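Local coordinates for bifunctional protein PutA (Bdellovibrio bacteriovorus, PDB 5UR2) that probably oxidises proline to glutamate in two steps, pairing a flavin-dependent proline dehydrogenase with an NAD-dependent L-glutamate gamma-semialdehyde dehydrogenase, at residues R13-A27 against E387-R399. Sequence-based numbering, arbitrary orientation.
Sequences RGEEILKRMESQSKA and EPIKKTIVDMGYR
One glutamine amide, that of Gln24 just past the end of helix 6-22, reaches three side chains of helix 387-395: the neighbours Lys391 and Thr392 and, one turn on, Asp395. Its NE2 donates to Asp395 OD2 at 3.1 Å, nearly straight (166°) and in the amide plane, and to Thr392 OG1 at 3.2 Å, somewhat tilted from that plane; OE1 takes a weak bond from Lys391 NZ. Glutamine suits the place because it can donate and accept at once. The bend at chi2 (-62°) lays the amide alongside Lys391 CG. Lys391 NZ also bridges to Asp395 OD2, which thus accepts from two donors, while Thr392 OG1 gives its proton to Pro388 O and can therefore accept from Gln24. The threonine methyl CG2 packs on Arg20 CD (3.7 Å). Two flexible, unbranched methionines supply much of the apolar contact: Met396 lays CG over one face of the Arg20 guanidinium, whose edge meets Glu16 OE2 in a weak, salt-bridging NE bond, and Met21 CE presses on Ile389 CG1 at 3.5 Å. The helices cross at 111°. Helix 6-22 thereby lies across the helix linking the last two strands of the proline dehydrogenase barrel, 379-382 and 400-406, with Arg13 bridging to Glu368 of helix 357-369 and Met21 touching helix 429-434.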
loop_
_atom_site.group_PDB
_atom_site.type_symbol
_atom_site.label_atom_id
_atom_site.label_comp_id
_atom_site.label_asym_id
_atom_site.label_seq_id
_atom_site.Cartn_x
_atom_site.Cartn_y
_atom_site.Cartn_z
ATOM N N ARG B 13 61.403 10.839 8.189
ATOM C CA ARG B 13 61.261 12.274 7.970
ATOM C C ARG B 13 60.031 12.820 8.684
ATOM O O ARG B 13 60.079 13.906 9.274
ATOM C CB ARG B 13 61.201 12.579 6.475
ATOM C CG ARG B 13 61.054 14.056 6.174
ATOM C CD ARG B 13 62.253 14.809 6.716
ATOM N NE ARG B 13 63.506 14.208 6.274
ATOM C CZ ARG B 13 64.134 14.517 5.145
ATOM N NH1 ARG B 13 63.635 15.448 4.339
ATOM N NH2 ARG B 13 65.274 13.899 4.830
ATOM N N GLY B 14 58.922 12.072 8.645
ATOM C CA GLY B 14 57.726 12.499 9.355
ATOM C C GLY B 14 57.931 12.565 10.857
ATOM O O GLY B 14 57.423 13.473 11.525
ATOM N N GLU B 15 58.709 11.626 11.406
ATOM C CA GLU B 15 58.994 11.654 12.836
ATOM C C GLU B 15 59.806 12.887 13.215
ATOM O O GLU B 15 59.565 13.491 14.268
ATOM C CB GLU B 15 59.727 10.377 13.253
ATOM C CG GLU B 15 58.850 9.129 13.232
ATOM C CD GLU B 15 59.630 7.860 13.545
ATOM O OE1 GLU B 15 60.871 7.936 13.625
ATOM O OE2 GLU B 15 59.004 6.790 13.716
ATOM N N GLU B 16 60.759 13.288 12.364
ATOM C CA GLU B 16 61.500 14.521 12.621
ATOM C C GLU B 16 60.579 15.730 12.620
ATOM O O GLU B 16 60.657 16.575 13.519
ATOM C CB GLU B 16 62.599 14.711 11.579
ATOM C CG GLU B 16 63.313 16.058 11.675
ATOM C CD GLU B 16 64.294 16.293 10.528
ATOM O OE1 GLU B 16 64.538 15.341 9.746
ATOM O OE2 GLU B 16 64.833 17.421 10.426
ATOM N N ILE B 17 59.666 15.802 11.643
ATOM C CA ILE B 17 58.766 16.948 11.535
ATOM C C ILE B 17 57.878 17.048 12.767
ATOM O O ILE B 17 57.701 18.132 13.335
ATOM C CB ILE B 17 57.937 16.853 10.235
ATOM C CG1 ILE B 17 58.841 17.065 9.014
ATOM C CG2 ILE B 17 56.752 17.813 10.261
ATOM C CD1 ILE B 17 58.148 16.775 7.691
ATOM N N LEU B 18 57.334 15.921 13.218
ATOM C CA LEU B 18 56.494 15.939 14.411
ATOM C C LEU B 18 57.305 16.247 15.670
ATOM O O LEU B 18 56.779 16.856 16.613
ATOM C CB LEU B 18 55.752 14.611 14.541
ATOM C CG LEU B 18 54.738 14.358 13.411
ATOM C CD1 LEU B 18 54.304 12.910 13.364
ATOM C CD2 LEU B 18 53.522 15.239 13.560
ATOM N N LYS B 19 58.567 15.814 15.726
ATOM C CA LYS B 19 59.389 16.127 16.893
ATOM C C LYS B 19 59.642 17.627 16.993
ATOM O O LYS B 19 59.462 18.226 18.061
ATOM C CB LYS B 19 60.707 15.351 16.841
ATOM C CG LYS B 19 61.647 15.622 18.002
ATOM C CD LYS B 19 60.971 15.443 19.363
ATOM C CE LYS B 19 60.706 13.980 19.713
ATOM N NZ LYS B 19 60.429 13.797 21.178
ATOM N N ARG B 20 60.021 18.253 15.871
ATOM C CA ARG B 20 60.209 19.700 15.844
ATOM C C ARG B 20 58.932 20.427 16.244
ATOM O O ARG B 20 58.982 21.466 16.915
ATOM C CB ARG B 20 60.621 20.165 14.447
ATOM C CG ARG B 20 62.016 19.829 13.990
ATOM C CD ARG B 20 62.127 20.211 12.513
ATOM N NE ARG B 20 63.476 20.106 11.961
ATOM C CZ ARG B 20 64.364 21.095 11.944
ATOM N NH1 ARG B 20 64.062 22.276 12.476
ATOM N NH2 ARG B 20 65.558 20.895 11.397
ATOM N N MET B 21 57.774 19.889 15.843
ATOM C CA MET B 21 56.507 20.547 16.136
ATOM C C MET B 21 56.266 20.653 17.631
ATOM O O MET B 21 55.635 21.611 18.088
ATOM C CB MET B 21 55.355 19.798 15.466
ATOM C CG MET B 21 55.237 20.060 13.978
ATOM S SD MET B 21 54.232 18.829 13.133
ATOM C CE MET B 21 52.727 18.900 14.117
ATOM N N GLU B 22 56.777 19.694 18.408
ATOM C CA GLU B 22 56.635 19.763 19.856
ATOM C C GLU B 22 57.371 20.956 20.446
ATOM O O GLU B 22 57.006 21.413 21.533
ATOM C CB GLU B 22 57.169 18.487 20.505
ATOM C CG GLU B 22 56.646 17.182 19.931
ATOM C CD GLU B 22 57.286 15.978 20.609
ATOM O OE1 GLU B 22 56.965 14.825 20.245
ATOM O OE2 GLU B 22 58.117 16.191 21.516
ATOM N N SER B 23 58.387 21.474 19.754
ATOM C CA SER B 23 59.184 22.594 20.239
ATOM C C SER B 23 58.637 23.955 19.821
ATOM O O SER B 23 59.187 24.977 20.246
ATOM C CB SER B 23 60.633 22.459 19.757
ATOM N N GLN B 24 57.578 23.997 19.012
ATOM C CA GLN B 24 56.924 25.250 18.651
ATOM C C GLN B 24 56.014 25.748 19.777
ATOM O O GLN B 24 55.572 24.990 20.645
ATOM C CB GLN B 24 56.076 25.091 17.378
ATOM C CG GLN B 24 56.787 24.519 16.173
ATOM C CD GLN B 24 57.930 25.404 15.697
ATOM O OE1 GLN B 24 58.117 26.526 16.182
ATOM N NE2 GLN B 24 58.700 24.901 14.735
ATOM N N SER B 25 55.735 27.049 19.760
ATOM C CA SER B 25 54.766 27.639 20.677
ATOM C C SER B 25 53.544 28.161 19.921
ATOM O O SER B 25 53.019 29.234 20.218
ATOM C CB SER B 25 55.407 28.732 21.534
ATOM O OG SER B 25 55.824 29.836 20.758
ATOM N N LYS B 26 53.073 27.400 18.936
ATOM C CA LYS B 26 51.931 27.783 18.117
ATOM C C LYS B 26 50.685 27.003 18.529
ATOM O O LYS B 26 50.766 25.879 19.034
ATOM C CB LYS B 26 52.225 27.556 16.629
ATOM C CG LYS B 26 53.348 28.427 16.050
ATOM C CD LYS B 26 53.012 29.919 16.147
ATOM C CE LYS B 26 54.020 30.805 15.408
ATOM N NZ LYS B 26 53.908 32.232 15.835
ATOM N N ALA B 27 49.524 27.615 18.303
ATOM C CA ALA B 27 48.252 27.044 18.721
ATOM C C ALA B 27 47.683 26.123 17.654
ATOM O O ALA B 27 47.909 26.307 16.454
ATOM C CB ALA B 27 47.233 28.143 19.031
ATOM N N GLU B 387 49.226 25.864 11.931
ATOM C CA GLU B 387 50.305 26.742 12.394
ATOM C C GLU B 387 51.548 26.004 12.886
ATOM O O GLU B 387 52.665 26.401 12.504
ATOM C CB GLU B 387 49.755 27.671 13.486
ATOM C CG GLU B 387 48.988 28.849 12.923
ATOM C CD GLU B 387 49.750 29.535 11.809
ATOM O OE1 GLU B 387 50.912 29.930 12.067
ATOM O OE2 GLU B 387 49.203 29.654 10.681
ATOM N N PRO B 388 51.453 24.965 13.723
ATOM C CA PRO B 388 52.694 24.310 14.168
ATOM C C PRO B 388 53.436 23.625 13.036
ATOM O O PRO B 388 54.674 23.630 13.014
ATOM C CB PRO B 388 52.208 23.294 15.214
ATOM C CG PRO B 388 50.821 23.688 15.541
ATOM C CD PRO B 388 50.267 24.318 14.308
ATOM N N ILE B 389 52.704 23.039 12.087
ATOM C CA ILE B 389 53.336 22.369 10.952
ATOM C C ILE B 389 53.937 23.384 9.990
ATOM O O ILE B 389 55.082 23.237 9.546
ATOM C CB ILE B 389 52.317 21.459 10.252
ATOM C CG1 ILE B 389 51.560 20.666 11.319
ATOM C CG2 ILE B 389 53.034 20.556 9.290
ATOM C CD1 ILE B 389 50.514 19.715 10.792
ATOM N N LYS B 390 53.161 24.423 9.651
ATOM C CA LYS B 390 53.620 25.511 8.786
ATOM C C LYS B 390 54.955 26.085 9.250
ATOM O O LYS B 390 55.901 26.229 8.461
ATOM C CB LYS B 390 52.554 26.611 8.774
ATOM C CG LYS B 390 52.536 27.535 7.566
ATOM C CD LYS B 390 51.397 28.552 7.711
ATOM C CE LYS B 390 50.019 27.923 7.439
ATOM N NZ LYS B 390 48.860 28.842 7.708
ATOM N N LYS B 391 55.037 26.444 10.534
ATOM C CA LYS B 391 56.261 27.041 11.056
ATOM C C LYS B 391 57.433 26.077 10.938
ATOM O O LYS B 391 58.545 26.483 10.585
ATOM C CB LYS B 391 56.044 27.460 12.510
ATOM C CG LYS B 391 57.296 27.887 13.250
ATOM C CD LYS B 391 57.668 29.325 12.971
ATOM C CE LYS B 391 58.582 29.865 14.072
ATOM N NZ LYS B 391 59.668 28.899 14.415
ATOM N N THR B 392 57.190 24.788 11.207
ATOM C CA THR B 392 58.250 23.786 11.117
ATOM C C THR B 392 58.796 23.677 9.696
ATOM O O THR B 392 60.016 23.643 9.496
ATOM C CB THR B 392 57.729 22.431 11.607
ATOM O OG1 THR B 392 57.400 22.514 12.999
ATOM C CG2 THR B 392 58.782 21.346 11.416
ATOM N N ILE B 393 57.907 23.639 8.696
ATOM C CA ILE B 393 58.339 23.567 7.299
ATOM C C ILE B 393 59.253 24.733 6.953
ATOM O O ILE B 393 60.251 24.569 6.239
ATOM C CB ILE B 393 57.124 23.536 6.351
ATOM C CG1 ILE B 393 56.228 22.330 6.616
ATOM C CG2 ILE B 393 57.589 23.543 4.914
ATOM C CD1 ILE B 393 56.886 21.017 6.352
ATOM N N VAL B 394 58.909 25.934 7.426
ATOM C CA VAL B 394 59.738 27.109 7.162
ATOM C C VAL B 394 61.092 26.966 7.843
ATOM O O VAL B 394 62.135 27.280 7.253
ATOM C CB VAL B 394 59.006 28.390 7.609
ATOM C CG1 VAL B 394 59.905 29.610 7.440
ATOM C CG2 VAL B 394 57.706 28.564 6.838
ATOM N N ASP B 395 61.096 26.516 9.104
ATOM C CA ASP B 395 62.361 26.304 9.807
ATOM C C ASP B 395 63.248 25.314 9.065
ATOM O O ASP B 395 64.475 25.455 9.074
ATOM C CB ASP B 395 62.120 25.801 11.231
ATOM C CG ASP B 395 61.479 26.845 12.133
ATOM O OD1 ASP B 395 61.597 28.059 11.838
ATOM O OD2 ASP B 395 60.875 26.437 13.154
ATOM N N MET B 396 62.656 24.321 8.402
ATOM C CA MET B 396 63.458 23.341 7.683
ATOM C C MET B 396 63.999 23.885 6.368
ATOM O O MET B 396 64.668 23.144 5.634
ATOM C CB MET B 396 62.632 22.075 7.456
ATOM C CG MET B 396 62.382 21.333 8.763
ATOM S SD MET B 396 61.142 20.043 8.662
ATOM C CE MET B 396 61.962 18.830 7.625
ATOM N N GLY B 397 63.706 25.147 6.054
ATOM C CA GLY B 397 64.279 25.825 4.914
ATOM C C GLY B 397 63.454 25.801 3.650
ATOM O O GLY B 397 63.932 26.283 2.619
ATOM N N TYR B 398 62.232 25.276 3.691
ATOM C CA TYR B 398 61.426 25.135 2.485
ATOM C C TYR B 398 60.586 26.385 2.251
ATOM O O TYR B 398 60.239 27.115 3.187
ATOM C CB TYR B 398 60.517 23.913 2.585
ATOM C CG TYR B 398 61.233 22.575 2.563
ATOM C CD1 TYR B 398 61.563 21.954 1.363
ATOM C CD2 TYR B 398 61.557 21.919 3.750
ATOM C CE1 TYR B 398 62.206 20.711 1.347
ATOM C CE2 TYR B 398 62.205 20.683 3.745
ATOM C CZ TYR B 398 62.527 20.085 2.542
ATOM O OH TYR B 398 63.167 18.858 2.539
ATOM N N ARG B 399 60.242 26.612 0.985
ATOM C CA ARG B 399 59.399 27.736 0.602
ATOM C C ARG B 399 57.930 27.407 0.879
ATOM O O ARG B 399 57.398 26.424 0.351
ATOM C CB ARG B 399 59.610 28.065 -0.871
ATOM C CG ARG B 399 58.826 29.275 -1.325
ATOM C CD ARG B 399 59.353 29.826 -2.641
ATOM N NE ARG B 399 59.102 28.930 -3.762
ATOM C CZ ARG B 399 60.010 28.105 -4.276
ATOM N NH1 ARG B 399 61.235 28.061 -3.767
ATOM N NH2 ARG B 399 59.692 27.339 -5.309
#